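Local coordinates for protein isoprenyl transferase (Helicobacter pylori, PDB 2D2R) that probably condenses isopentenyl diphosphate with allylic pyrophosphates to build undecaprenyl diphosphate, using magnesium and working as a homodimer, at residues I53-N57 with H58-C62; Y143-K146 with N147-R151; N200-L203 with W204-S207; P219-T222 with P223-E227; N228-S231 with D232-R236. One frame throughout, in Å; residues are numbered along the deposited sequence.

All five contacts are local, between residues a few positions apart in the chain. Interactions 2 and 3 are buried, touch each other and reach the second subunit: the start of helix 145-158 in one is bound to the 200-207 loop in the other, and each has a carbonyl oxygen gripped twice by one serine. Interactions 4 and 5 share helix 223-236: interaction 4 caps its start with side-chain polar groups, while interaction 5, at the surface, is held across its segments by backbone bonds and side-chain packing. Interaction 1, partly buried, lies where helix 37-56 ends; its tryptophan packs on both 4 and 5. Aromatic stacking marks interaction 1, and a capping box marks interaction 4.

Interaction 1: I53-N57 with H58-C62; sequences IWCAN and HKLEC
One face of the Trp54 indole is covered by the imidazole of His58, and the opposite face by Pro223 and Leu226 of helix 223-236. The His58 ring lies as an offset stack over the five-membered ring, centroids 3.8 Å apart and planes 18° from parallel, while the carbonyl O of Asn57 sits over its other face. His58 CB, at the root of the imidazole, rests over the six-membered ring in a CH-pi contact, 4.1 Å from the centroid. With CG anti to the backbone N (chi1 -179°) and the ring turned by chi2 near 102°, the indole presents this face to His58. Beside the stack, the carbonyl of Cys55 closes the helix: its O accepts from His58 N at 3.0 Å and from Leu60 N at 3.3 Å, the two donors arriving from opposite faces of the carbonyl plane. The left-handed backbone of Lys59 turns the chain back so that Leu60 N can reach that oxygen. The CB of Leu60 is directed toward the helix end, and its CD2 lies tight against Cys55 CB at 3.5 Å. This turn joins helix 37-56 to strand 62-66; Cys55 and Leu60 pack on Leu19 of strand 18-22 and on Phe135, and Trp54 also meets Ile230 on helix 223-236.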
loop_
_atom_site.group_PDB
_atom_site.type_symbol
_atom_site.label_atom_id
_atom_site.label_comp_id
_atom_site.label_asym_id
_atom_site.label_seq_id
_atom_site.Cartn_x
_atom_site.Cartn_y
_atom_site.Cartn_z
ATOM N N ILE A 53 -22.500 -10.489 5.887
ATOM C CA ILE A 53 -23.683 -10.431 6.755
ATOM C C ILE A 53 -23.254 -10.073 8.190
ATOM O O ILE A 53 -23.840 -9.212 8.857
ATOM C CB ILE A 53 -24.432 -11.773 6.718
ATOM C CG1 ILE A 53 -24.938 -12.032 5.293
ATOM C CG2 ILE A 53 -25.651 -11.727 7.628
ATOM C CD1 ILE A 53 -25.633 -13.365 5.127
ATOM N N TRP A 54 -22.215 -10.730 8.673
ATOM C CA TRP A 54 -21.706 -10.427 9.998
ATOM C C TRP A 54 -21.323 -8.946 10.098
ATOM O O TRP A 54 -21.674 -8.273 11.075
ATOM C CB TRP A 54 -20.488 -11.312 10.279
ATOM C CG TRP A 54 -19.848 -11.140 11.620
ATOM C CD1 TRP A 54 -19.980 -11.960 12.705
ATOM C CD2 TRP A 54 -18.960 -10.084 12.021
ATOM N NE1 TRP A 54 -19.231 -11.481 13.750
ATOM C CE2 TRP A 54 -18.599 -10.331 13.360
ATOM C CE3 TRP A 54 -18.440 -8.953 11.373
ATOM C CZ2 TRP A 54 -17.743 -9.491 14.074
ATOM C CZ3 TRP A 54 -17.582 -8.109 12.082
ATOM C CH2 TRP A 54 -17.244 -8.386 13.424
ATOM N N CYS A 55 -20.599 -8.420 9.103
ATOM C CA CYS A 55 -20.210 -7.019 9.170
ATOM C C CYS A 55 -21.438 -6.131 9.143
ATOM O O CYS A 55 -21.497 -5.100 9.826
ATOM C CB CYS A 55 -19.286 -6.641 8.013
ATOM S SG CYS A 55 -17.649 -7.416 8.077
ATOM N N ALA A 56 -22.414 -6.528 8.335
ATOM C CA ALA A 56 -23.646 -5.767 8.221
ATOM C C ALA A 56 -24.285 -5.711 9.602
ATOM O O ALA A 56 -24.724 -4.646 10.048
ATOM C CB ALA A 56 -24.587 -6.443 7.231
ATOM N N ASN A 57 -24.320 -6.848 10.290
ATOM C CA ASN A 57 -24.923 -6.881 11.619
ATOM C C ASN A 57 -24.036 -6.407 12.740
ATOM O O ASN A 57 -24.377 -6.616 13.910
ATOM C CB ASN A 57 -25.378 -8.280 11.980
ATOM C CG ASN A 57 -26.385 -8.806 11.022
ATOM O OD1 ASN A 57 -26.693 -9.991 11.031
ATOM N ND2 ASN A 57 -26.912 -7.928 10.173
ATOM N N HIS A 58 -22.914 -5.775 12.418
ATOM C CA HIS A 58 -22.048 -5.333 13.476
ATOM C C HIS A 58 -21.690 -3.878 13.409
ATOM O O HIS A 58 -20.780 -3.432 14.094
ATOM C CB HIS A 58 -20.812 -6.223 13.529
ATOM C CG HIS A 58 -21.063 -7.560 14.166
ATOM N ND1 HIS A 58 -20.875 -7.790 15.513
ATOM C CD2 HIS A 58 -21.529 -8.726 13.650
ATOM C CE1 HIS A 58 -21.212 -9.039 15.800
ATOM N NE2 HIS A 58 -21.612 -9.628 14.686
ATOM N N LYS A 59 -22.448 -3.131 12.615
ATOM C CA LYS A 59 -22.253 -1.688 12.463
ATOM C C LYS A 59 -20.949 -1.333 11.746
ATOM O O LYS A 59 -20.220 -0.444 12.168
ATOM C CB LYS A 59 -22.282 -0.992 13.837
ATOM C CG LYS A 59 -23.185 0.262 13.929
ATOM C CD LYS A 59 -22.993 0.999 15.282
ATOM C CE LYS A 59 -24.271 1.705 15.760
ATOM N NZ LYS A 59 -24.903 2.581 14.719
ATOM N N LEU A 60 -20.640 -2.059 10.677
ATOM C CA LEU A 60 -19.440 -1.766 9.898
ATOM C C LEU A 60 -20.027 -0.813 8.880
ATOM O O LEU A 60 -21.170 -0.984 8.471
ATOM C CB LEU A 60 -18.938 -3.022 9.177
ATOM C CG LEU A 60 -17.515 -2.998 8.626
ATOM C CD1 LEU A 60 -16.567 -3.658 9.648
ATOM C CD2 LEU A 60 -17.447 -3.757 7.290
ATOM N N GLU A 61 -19.305 0.199 8.460
ATOM C CA GLU A 61 -19.927 1.055 7.482
ATOM C C GLU A 61 -19.567 0.634 6.039
ATOM O O GLU A 61 -20.325 0.913 5.099
ATOM C CB GLU A 61 -19.541 2.522 7.729
ATOM C CG GLU A 61 -20.033 3.104 9.029
ATOM C CD GLU A 61 -19.453 4.508 9.302
ATOM O OE1 GLU A 61 -18.916 5.158 8.347
ATOM O OE2 GLU A 61 -19.534 4.966 10.467
ATOM N N CYS A 62 -18.428 -0.064 5.870
ATOM C CA CYS A 62 -17.984 -0.447 4.526
ATOM C C CYS A 62 -17.070 -1.679 4.547
ATOM O O CYS A 62 -16.218 -1.805 5.412
ATOM C CB CYS A 62 -17.237 0.734 3.872
ATOM S SG CYS A 62 -16.985 0.560 2.136
#

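Interaction 2: Y143-K146 with N147-R151; sequences YGSK and NELSR
Two side-chain hydroxyls bond across the first two turns of helix 145-158, Tyr143 to Glu148 and Ser150 to Lys146. Tyr143 OH donates to Glu148 OE1 at 2.6 Å, from above the carboxylate plane (40° out of it), while OE1 itself meets the ring edge in its plane; Gln205 NE2 is a second donor to this oxygen. Glu148 runs out extended, CG opposite its N (chi1 -178°), which brings the carboxylate to the tyrosine. Ser150 OG reaches Lys146 O at 2.9 Å and Ser150 N binds it at 3.0 Å, from opposite faces of that carbonyl. Among backbone bonds, Glu148 N to Gly144 O (2.8 Å) and Leu149 N to Ser145 O (2.9 Å) begin the helix. One water links Gly144 to Arg151, accepting from Gly144 N and Arg151 NH2. Ser145 OG bonds outward to Leu203 N. These are the N-terminal turns of a helix following strand 136-140 in a parallel alpha/beta fold, Gly144 as N-cap, with Lys146 (cation-pi) and Leu149 meeting Trp204 of the second subunit at the dimer interface.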
loop_
_atom_site.group_PDB
_atom_site.type_symbol
_atom_site.label_atom_id
_atom_site.label_comp_id
_atom_site.label_asym_id
_atom_site.label_seq_id
_atom_site.Cartn_x
_atom_site.Cartn_y
_atom_site.Cartn_z
ATOM N N TYR A 143 -10.185 -5.297 -10.963
ATOM C CA TYR A 143 -9.601 -4.154 -10.242
ATOM C C TYR A 143 -8.096 -4.152 -10.058
ATOM O O TYR A 143 -7.493 -5.179 -9.725
ATOM C CB TYR A 143 -10.220 -4.071 -8.842
ATOM C CG TYR A 143 -9.667 -2.916 -8.027
ATOM C CD1 TYR A 143 -10.243 -1.634 -8.093
ATOM C CD2 TYR A 143 -8.493 -3.073 -7.281
ATOM C CE1 TYR A 143 -9.635 -0.518 -7.414
ATOM C CE2 TYR A 143 -7.889 -1.982 -6.618
ATOM C CZ TYR A 143 -8.442 -0.718 -6.680
ATOM O OH TYR A 143 -7.774 0.342 -6.032
ATOM N N GLY A 144 -7.507 -2.958 -10.227
ATOM C CA GLY A 144 -6.082 -2.810 -9.989
ATOM C C GLY A 144 -5.917 -1.376 -9.523
ATOM O O GLY A 144 -6.502 -0.498 -10.124
ATOM N N SER A 145 -5.130 -1.138 -8.477
ATOM C CA SER A 145 -4.932 0.217 -7.967
ATOM C C SER A 145 -4.232 1.139 -8.929
ATOM O O SER A 145 -4.651 2.276 -9.124
ATOM C CB SER A 145 -4.194 0.081 -6.612
ATOM O OG SER A 145 -4.225 1.262 -5.926
ATOM N N LYS A 146 -3.142 0.691 -9.560
ATOM C CA LYS A 146 -2.506 1.567 -10.504
ATOM C C LYS A 146 -3.453 1.926 -11.619
ATOM O O LYS A 146 -3.462 3.053 -12.084
ATOM C CB LYS A 146 -1.247 0.942 -11.092
ATOM C CG LYS A 146 -0.151 0.890 -10.100
ATOM C CD LYS A 146 1.126 0.359 -10.792
ATOM C CE LYS A 146 2.319 0.405 -9.783
ATOM N NZ LYS A 146 3.566 0.037 -10.497
ATOM N N ASN A 147 -4.247 0.960 -12.077
ATOM C CA ASN A 147 -5.217 1.256 -13.128
ATOM C C ASN A 147 -6.274 2.215 -12.610
ATOM O O ASN A 147 -6.650 3.136 -13.303
ATOM C CB ASN A 147 -5.907 -0.057 -13.621
ATOM C CG ASN A 147 -7.085 0.235 -14.586
ATOM O OD1 ASN A 147 -6.884 0.483 -15.763
ATOM N ND2 ASN A 147 -8.267 0.240 -14.072
ATOM N N GLU A 148 -6.771 2.019 -11.395
ATOM C CA GLU A 148 -7.767 2.951 -10.863
ATOM C C GLU A 148 -7.211 4.383 -10.843
ATOM O O GLU A 148 -7.886 5.333 -11.222
ATOM C CB GLU A 148 -8.208 2.569 -9.453
ATOM C CG GLU A 148 -9.305 3.490 -8.847
ATOM C CD GLU A 148 -9.529 3.239 -7.342
ATOM O OE1 GLU A 148 -8.614 2.680 -6.652
ATOM O OE2 GLU A 148 -10.616 3.605 -6.853
ATOM N N LEU A 149 -5.963 4.547 -10.402
ATOM C CA LEU A 149 -5.372 5.872 -10.366
ATOM C C LEU A 149 -5.193 6.441 -11.764
ATOM O O LEU A 149 -5.335 7.669 -11.985
ATOM C CB LEU A 149 -4.034 5.837 -9.602
ATOM C CG LEU A 149 -4.288 5.774 -8.080
ATOM C CD1 LEU A 149 -3.055 5.172 -7.325
ATOM C CD2 LEU A 149 -4.613 7.224 -7.567
ATOM N N SER A 150 -4.869 5.567 -12.721
ATOM C CA SER A 150 -4.695 5.990 -14.100
ATOM C C SER A 150 -6.013 6.505 -14.632
ATOM O O SER A 150 -6.037 7.463 -15.366
ATOM C CB SER A 150 -4.278 4.803 -14.980
ATOM O OG SER A 150 -2.979 4.388 -14.614
ATOM N N ARG A 151 -7.107 5.819 -14.306
ATOM C CA ARG A 151 -8.423 6.243 -14.787
ATOM C C ARG A 151 -8.833 7.524 -14.074
ATOM O O ARG A 151 -9.509 8.379 -14.664
ATOM C CB ARG A 151 -9.459 5.125 -14.574
ATOM C CG ARG A 151 -9.229 3.951 -15.528
ATOM C CD ARG A 151 -10.353 2.856 -15.412
ATOM N NE ARG A 151 -10.242 2.007 -14.215
ATOM C CZ ARG A 151 -10.987 2.131 -13.113
ATOM N NH1 ARG A 151 -11.904 3.068 -13.048
ATOM N NH2 ARG A 151 -10.806 1.333 -12.047
HETATM O O HOH W 1 -8.853 -0.968 -11.691
#

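Interaction 3: N200-L203 with W204-S207; sequences NFLL and WQSS
Leu202 O is gripped twice by Ser206. The hydroxyl OG of Ser206 donates to it at 2.7 Å and Ser206 N at 3.0 Å, the latter bent to 131°, and the two come from opposite faces of the carbonyl plane. Ser206 OG stands beside its own backbone N (chi1 -52°), where it can reach back to that oxygen and also lie 3.5 Å from Leu202 CB. Gln205 folds over the same residue: a bend at its second torsion (chi2 88°) swings OE1 to 3.2 Å from Leu202 CA, with CD at 3.8 Å from Leu202 CD2, the two side chains crossing at about a right angle. NE2 of this amide is bound by Thr180 OG1 and by Glu148 OE1. A type I turn from Trp204 to Ser207 carries the chain on, closed by a weak bond from Ser207 N to Trp204 O. Leu202 CG lies 3.6 Å above the plane of the Phe201 ring, over its centre. Leu203 packs on Leu198, which probably binds substrate. This largely buried loop belongs to the connection from strand 188-191 to strand 210-213; Phe201 packs on Ala20 and Ile22 of strand 18-22 and stacks with Tyr66, while Trp204 packs on Leu149 of helix 145-158.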
loop_
_atom_site.group_PDB
_atom_site.type_symbol
_atom_site.label_atom_id
_atom_site.label_comp_id
_atom_site.label_asym_id
_atom_site.label_seq_id
_atom_site.Cartn_x
_atom_site.Cartn_y
_atom_site.Cartn_z
ATOM N N ASN A 200 -1.392 -4.611 -5.374
ATOM C CA ASN A 200 -2.047 -3.560 -6.189
ATOM C C ASN A 200 -3.538 -3.357 -5.835
ATOM O O ASN A 200 -4.374 -3.170 -6.694
ATOM C CB ASN A 200 -1.869 -3.994 -7.642
ATOM C CG ASN A 200 -2.118 -2.894 -8.628
ATOM O OD1 ASN A 200 -1.943 -1.714 -8.348
ATOM N ND2 ASN A 200 -2.584 -3.285 -9.821
ATOM N N PHE A 201 -3.837 -3.442 -4.557
ATOM C CA PHE A 201 -5.183 -3.290 -4.044
ATOM C C PHE A 201 -5.326 -2.117 -3.091
ATOM O O PHE A 201 -4.695 -2.073 -2.004
ATOM C CB PHE A 201 -5.561 -4.601 -3.337
ATOM C CG PHE A 201 -6.958 -4.632 -2.722
ATOM C CD1 PHE A 201 -8.089 -4.448 -3.506
ATOM C CD2 PHE A 201 -7.133 -4.914 -1.367
ATOM C CE1 PHE A 201 -9.409 -4.557 -2.936
ATOM C CE2 PHE A 201 -8.419 -5.020 -0.791
ATOM C CZ PHE A 201 -9.557 -4.847 -1.588
ATOM N N LEU A 202 -6.165 -1.167 -3.486
ATOM C CA LEU A 202 -6.506 -0.012 -2.650
ATOM C C LEU A 202 -5.250 0.621 -2.043
ATOM O O LEU A 202 -5.214 0.917 -0.856
ATOM C CB LEU A 202 -7.439 -0.458 -1.506
ATOM C CG LEU A 202 -8.811 -1.045 -1.941
ATOM C CD1 LEU A 202 -9.675 -1.409 -0.675
ATOM C CD2 LEU A 202 -9.490 -0.018 -2.780
ATOM N N LEU A 203 -4.258 0.876 -2.875
ATOM C CA LEU A 203 -2.980 1.447 -2.379
ATOM C C LEU A 203 -3.202 2.845 -1.777
ATOM O O LEU A 203 -2.802 3.149 -0.651
ATOM C CB LEU A 203 -1.991 1.475 -3.522
ATOM C CG LEU A 203 -1.697 0.110 -4.181
ATOM C CD1 LEU A 203 -0.782 0.261 -5.438
ATOM C CD2 LEU A 203 -0.967 -0.738 -3.197
ATOM N N TRP A 204 -3.906 3.678 -2.517
ATOM C CA TRP A 204 -4.200 5.023 -2.080
ATOM C C TRP A 204 -5.085 5.037 -0.866
ATOM O O TRP A 204 -4.784 5.731 0.090
ATOM C CB TRP A 204 -4.855 5.789 -3.226
ATOM C CG TRP A 204 -5.284 7.203 -2.879
ATOM C CD1 TRP A 204 -6.396 7.593 -2.121
ATOM C CD2 TRP A 204 -4.681 8.403 -3.341
ATOM N NE1 TRP A 204 -6.488 8.961 -2.108
ATOM C CE2 TRP A 204 -5.459 9.479 -2.858
ATOM C CE3 TRP A 204 -3.554 8.679 -4.136
ATOM C CZ2 TRP A 204 -5.142 10.810 -3.140
ATOM C CZ3 TRP A 204 -3.245 9.980 -4.413
ATOM C CH2 TRP A 204 -4.038 11.041 -3.919
ATOM N N GLN A 205 -6.151 4.239 -0.885
ATOM C CA GLN A 205 -7.115 4.245 0.204
ATOM C C GLN A 205 -6.660 3.616 1.501
ATOM O O GLN A 205 -7.242 3.860 2.509
ATOM C CB GLN A 205 -8.450 3.569 -0.247
ATOM C CG GLN A 205 -8.986 4.232 -1.548
ATOM C CD GLN A 205 -8.469 3.651 -2.889
ATOM O OE1 GLN A 205 -7.363 3.103 -2.980
ATOM N NE2 GLN A 205 -9.282 3.837 -3.981
ATOM N N SER A 206 -5.613 2.803 1.442
ATOM C CA SER A 206 -5.101 2.113 2.617
ATOM C C SER A 206 -3.792 2.791 3.092
ATOM O O SER A 206 -3.049 2.163 3.812
ATOM C CB SER A 206 -4.820 0.635 2.237
ATOM O OG SER A 206 -5.976 0.021 1.611
ATOM N N SER A 207 -3.536 4.048 2.724
ATOM C CA SER A 207 -2.257 4.679 3.101
ATOM C C SER A 207 -1.980 4.647 4.606
ATOM O O SER A 207 -0.805 4.671 5.043
ATOM C CB SER A 207 -2.206 6.136 2.618
ATOM O OG SER A 207 -3.266 6.860 3.241
#

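Interaction 4: P219-T222 with P223-E227; sequences PDFT and PKDLE
Thr222 and Asp225 hold each other in a capping box at the start of helix 223-236. Thr222 N donates to Asp225 OD2 at 2.7 Å, meeting the carboxylate on its anti side and 30° out of plane. In return Asp225 N donates to Thr222 OG1 at 3.1 Å, almost straight (168°); Lys224 N adds a weak bond to the same oxygen, and Thr222 OG1 makes a weak hydrogen bond to Asp225 OD2. With chi1 at 73°, Thr222 OG1 lies between its own N and carbonyl carbon, turned over the helix end. The first helical bond follows, Leu226 N to Thr222 O at 3.0 Å, in the carbonyl plane. Phe221 lies alongside the turn, its CE1 3.5 Å from Asp225 CB and its CE2 3.7 Å from Leu226 CB. Further out, Phe221 rests on Ile51 of helix 37-56, and Asp225 on Ile216. The box gives Asp225 N a good acceptor and Lys224 N a weak one, where no earlier helical carbonyl is available, and the carboxylate at the helix's positive end is probably stabilised as an anion.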
loop_
_atom_site.group_PDB
_atom_site.type_symbol
_atom_site.label_atom_id
_atom_site.label_comp_id
_atom_site.label_asym_id
_atom_site.label_seq_id
_atom_site.Cartn_x
_atom_site.Cartn_y
_atom_site.Cartn_z
ATOM N N PRO A 219 -11.497 -19.945 2.417
ATOM C CA PRO A 219 -12.651 -20.836 2.660
ATOM C C PRO A 219 -12.757 -21.341 4.098
ATOM O O PRO A 219 -13.792 -21.875 4.477
ATOM C CB PRO A 219 -12.435 -21.968 1.666
ATOM C CG PRO A 219 -11.757 -21.283 0.513
ATOM C CD PRO A 219 -10.724 -20.401 1.253
ATOM N N ASP A 220 -11.697 -21.196 4.888
ATOM C CA ASP A 220 -11.707 -21.633 6.289
ATOM C C ASP A 220 -11.916 -20.471 7.259
ATOM O O ASP A 220 -12.002 -20.672 8.473
ATOM C CB ASP A 220 -10.379 -22.307 6.660
ATOM C CG ASP A 220 -10.180 -23.623 5.959
ATOM O OD1 ASP A 220 -11.203 -24.302 5.709
ATOM O OD2 ASP A 220 -9.019 -23.994 5.661
ATOM N N PHE A 221 -11.996 -19.259 6.710
ATOM C CA PHE A 221 -12.121 -18.031 7.494
ATOM C C PHE A 221 -13.503 -17.838 8.068
ATOM O O PHE A 221 -14.472 -17.866 7.342
ATOM C CB PHE A 221 -11.758 -16.819 6.616
ATOM C CG PHE A 221 -11.425 -15.580 7.404
ATOM C CD1 PHE A 221 -10.316 -15.553 8.220
ATOM C CD2 PHE A 221 -12.243 -14.466 7.348
ATOM C CE1 PHE A 221 -10.008 -14.432 8.987
ATOM C CE2 PHE A 221 -11.957 -13.340 8.108
ATOM C CZ PHE A 221 -10.811 -13.333 8.945
ATOM N N THR A 222 -13.600 -17.603 9.369
ATOM C CA THR A 222 -14.922 -17.459 9.952
ATOM C C THR A 222 -15.155 -16.143 10.598
ATOM O O THR A 222 -14.224 -15.367 10.825
ATOM C CB THR A 222 -15.164 -18.483 11.036
ATOM O OG1 THR A 222 -14.407 -18.114 12.183
ATOM C CG2 THR A 222 -14.719 -19.814 10.609
ATOM N N PRO A 223 -16.417 -15.861 10.925
ATOM C CA PRO A 223 -16.668 -14.583 11.570
ATOM C C PRO A 223 -15.942 -14.539 12.906
ATOM O O PRO A 223 -15.601 -13.478 13.405
ATOM C CB PRO A 223 -18.182 -14.574 11.706
ATOM C CG PRO A 223 -18.587 -15.209 10.401
ATOM C CD PRO A 223 -17.652 -16.401 10.330
ATOM N N LYS A 224 -15.705 -15.711 13.477
ATOM C CA LYS A 224 -15.021 -15.782 14.759
ATOM C C LYS A 224 -13.578 -15.275 14.555
ATOM O O LYS A 224 -13.087 -14.443 15.333
ATOM C CB LYS A 224 -15.010 -17.234 15.254
ATOM C CG LYS A 224 -14.383 -17.445 16.624
ATOM C CD LYS A 224 -14.349 -18.956 16.961
ATOM C CE LYS A 224 -14.966 -19.249 18.352
ATOM N NZ LYS A 224 -16.392 -18.754 18.523
ATOM N N ASP A 225 -12.908 -15.810 13.531
ATOM C CA ASP A 225 -11.541 -15.405 13.209
ATOM C C ASP A 225 -11.513 -13.889 13.011
ATOM O O ASP A 225 -10.593 -13.216 13.478
ATOM C CB ASP A 225 -11.072 -16.040 11.916
ATOM C CG ASP A 225 -11.070 -17.545 11.960
ATOM O OD1 ASP A 225 -10.633 -18.078 12.984
ATOM O OD2 ASP A 225 -11.469 -18.185 10.957
ATOM N N LEU A 226 -12.502 -13.359 12.291
ATOM C CA LEU A 226 -12.558 -11.935 12.036
ATOM C C LEU A 226 -12.804 -11.184 13.317
ATOM O O LEU A 226 -12.335 -10.079 13.500
ATOM C CB LEU A 226 -13.625 -11.602 10.980
ATOM C CG LEU A 226 -13.669 -10.203 10.336
ATOM C CD1 LEU A 226 -14.503 -9.253 11.135
ATOM C CD2 LEU A 226 -12.253 -9.639 10.211
ATOM N N GLU A 227 -13.516 -11.804 14.250
ATOM C CA GLU A 227 -13.779 -11.127 15.528
ATOM C C GLU A 227 -12.475 -10.978 16.334
ATOM O O GLU A 227 -12.240 -9.971 17.005
ATOM C CB GLU A 227 -14.844 -11.942 16.308
ATOM C CG GLU A 227 -15.263 -11.370 17.633
ATOM C CD GLU A 227 -16.531 -12.056 18.211
ATOM O OE1 GLU A 227 -16.954 -11.643 19.316
ATOM O OE2 GLU A 227 -17.098 -12.979 17.565
#

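Interaction 5: N228-S231 with D232-R236; sequences NIIS and DFYKR
Tyr234 leans back along the helix over Ile230 and Ser231. Its CB lies 3.7 Å from Ser231 O, its CG the same distance from Ile230 O, and CD1 also sits beside that carbonyl. CG stands anti to the carbonyl carbon (chi1 -69°), which sends the ring back beside Ile230, the two side chains lying alongside and pointing the same way; the very short approach of Tyr234 CE1 to Ile230 CG2 in the model is doubtful, and so is that of CZ beyond it. One face of the tyrosine ring takes Phe233 CD2, 3.7 Å above the plane and offset toward the rim. Helical bonds back these side chains: Asp232 N to Asn228 O, Phe233 N to Ile229 O at 2.8 Å, Tyr234 N to Ile230 O at 3.0 Å and Lys235 N to Ser231 O. Phe233 CB lies 3.2 Å from Ile230 O, while its ring packs on Leu188 and Glu210. Arg236 forms a salt bridge with Glu210, a probable magnesium ligand, and a cation-pi contact with Phe212. The pattern is that of an amphipathic helix: Ile229 and Phe233 pack on strands 188-191 and 210-213 of the parallel sheet, while Asn228, Ser231 and Lys235 face solvent.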
loop_
_atom_site.group_PDB
_atom_site.type_symbol
_atom_site.label_atom_id
_atom_site.label_comp_id
_atom_site.label_asym_id
_atom_site.label_seq_id
_atom_site.Cartn_x
_atom_site.Cartn_y
_atom_site.Cartn_z
ATOM N N ASN A 228 -11.637 -12.005 16.275
ATOM C CA ASN A 228 -10.358 -12.003 16.966
ATOM C C ASN A 228 -9.436 -10.893 16.398
ATOM O O ASN A 228 -8.763 -10.198 17.153
ATOM C CB ASN A 228 -9.684 -13.357 16.798
ATOM C CG ASN A 228 -10.497 -14.477 17.417
ATOM O OD1 ASN A 228 -10.557 -14.595 18.637
ATOM N ND2 ASN A 228 -11.143 -15.298 16.575
ATOM N N ILE A 229 -9.431 -10.768 15.071
ATOM C CA ILE A 229 -8.647 -9.759 14.363
ATOM C C ILE A 229 -9.137 -8.376 14.752
ATOM O O ILE A 229 -8.330 -7.469 15.106
ATOM C CB ILE A 229 -8.768 -9.954 12.812
ATOM C CG1 ILE A 229 -7.818 -11.068 12.343
ATOM C CG2 ILE A 229 -8.456 -8.637 12.061
ATOM C CD1 ILE A 229 -8.305 -11.740 11.094
ATOM N N ILE A 230 -10.452 -8.196 14.753
ATOM C CA ILE A 230 -10.945 -6.882 15.120
ATOM C C ILE A 230 -10.562 -6.546 16.570
ATOM O O ILE A 230 -10.241 -5.396 16.915
ATOM C CB ILE A 230 -12.460 -6.787 14.907
ATOM C CG1 ILE A 230 -12.757 -6.756 13.405
ATOM C CG2 ILE A 230 -13.016 -5.624 15.691
ATOM C CD1 ILE A 230 -14.252 -6.583 13.025
ATOM N N SER A 231 -10.554 -7.561 17.417
ATOM C CA SER A 231 -10.190 -7.328 18.799
ATOM C C SER A 231 -8.734 -6.834 18.839
ATOM O O SER A 231 -8.389 -5.890 19.566
ATOM C CB SER A 231 -10.335 -8.629 19.609
ATOM O OG SER A 231 -9.798 -8.447 20.918
ATOM N N ASP A 232 -7.869 -7.493 18.062
ATOM C CA ASP A 232 -6.477 -7.070 18.006
ATOM C C ASP A 232 -6.367 -5.629 17.502
ATOM O O ASP A 232 -5.597 -4.822 18.058
ATOM C CB ASP A 232 -5.681 -8.018 17.125
ATOM C CG ASP A 232 -5.346 -9.302 17.842
ATOM O OD1 ASP A 232 -5.319 -9.263 19.089
ATOM O OD2 ASP A 232 -5.089 -10.338 17.181
ATOM N N PHE A 233 -7.143 -5.314 16.468
ATOM C CA PHE A 233 -7.168 -3.975 15.902
ATOM C C PHE A 233 -7.366 -2.979 17.037
ATOM O O PHE A 233 -6.552 -2.096 17.253
ATOM C CB PHE A 233 -8.308 -3.889 14.879
ATOM C CG PHE A 233 -8.587 -2.486 14.360
ATOM C CD1 PHE A 233 -7.749 -1.876 13.398
ATOM C CD2 PHE A 233 -9.701 -1.765 14.804
ATOM C CE1 PHE A 233 -8.022 -0.600 12.915
ATOM C CE2 PHE A 233 -9.963 -0.469 14.300
ATOM C CZ PHE A 233 -9.127 0.112 13.366
ATOM N N TYR A 234 -8.433 -3.136 17.815
ATOM C CA TYR A 234 -8.661 -2.187 18.884
ATOM C C TYR A 234 -7.468 -2.096 19.847
ATOM O O TYR A 234 -7.142 -1.023 20.346
ATOM C CB TYR A 234 -9.941 -2.577 19.598
ATOM C CG TYR A 234 -11.135 -2.339 18.705
ATOM C CD1 TYR A 234 -12.036 -3.367 18.409
ATOM C CD2 TYR A 234 -11.356 -1.075 18.142
ATOM C CE1 TYR A 234 -13.142 -3.133 17.573
ATOM C CE2 TYR A 234 -12.446 -0.834 17.317
ATOM C CZ TYR A 234 -13.343 -1.871 17.042
ATOM O OH TYR A 234 -14.488 -1.627 16.299
ATOM N N LYS A 235 -6.818 -3.224 20.111
ATOM C CA LYS A 235 -5.657 -3.202 20.978
ATOM C C LYS A 235 -4.550 -2.317 20.403
ATOM O O LYS A 235 -3.841 -1.605 21.152
ATOM C CB LYS A 235 -5.088 -4.615 21.156
ATOM C CG LYS A 235 -5.614 -5.402 22.383
ATOM C CD LYS A 235 -4.551 -6.456 22.812
ATOM C CE LYS A 235 -5.088 -7.612 23.696
ATOM N NZ LYS A 235 -6.202 -8.397 23.061
ATOM N N ARG A 236 -4.377 -2.373 19.072
ATOM C CA ARG A 236 -3.304 -1.613 18.445
ATOM C C ARG A 236 -3.609 -0.175 18.584
ATOM O O ARG A 236 -2.761 0.612 18.977
ATOM C CB ARG A 236 -3.162 -1.905 16.944
ATOM C CG ARG A 236 -2.878 -3.329 16.539
ATOM C CD ARG A 236 -2.625 -3.390 15.022
ATOM N NE ARG A 236 -2.162 -4.697 14.552
ATOM C CZ ARG A 236 -1.855 -4.953 13.279
ATOM N NH1 ARG A 236 -1.939 -3.989 12.362
ATOM N NH2 ARG A 236 -1.551 -6.189 12.910
#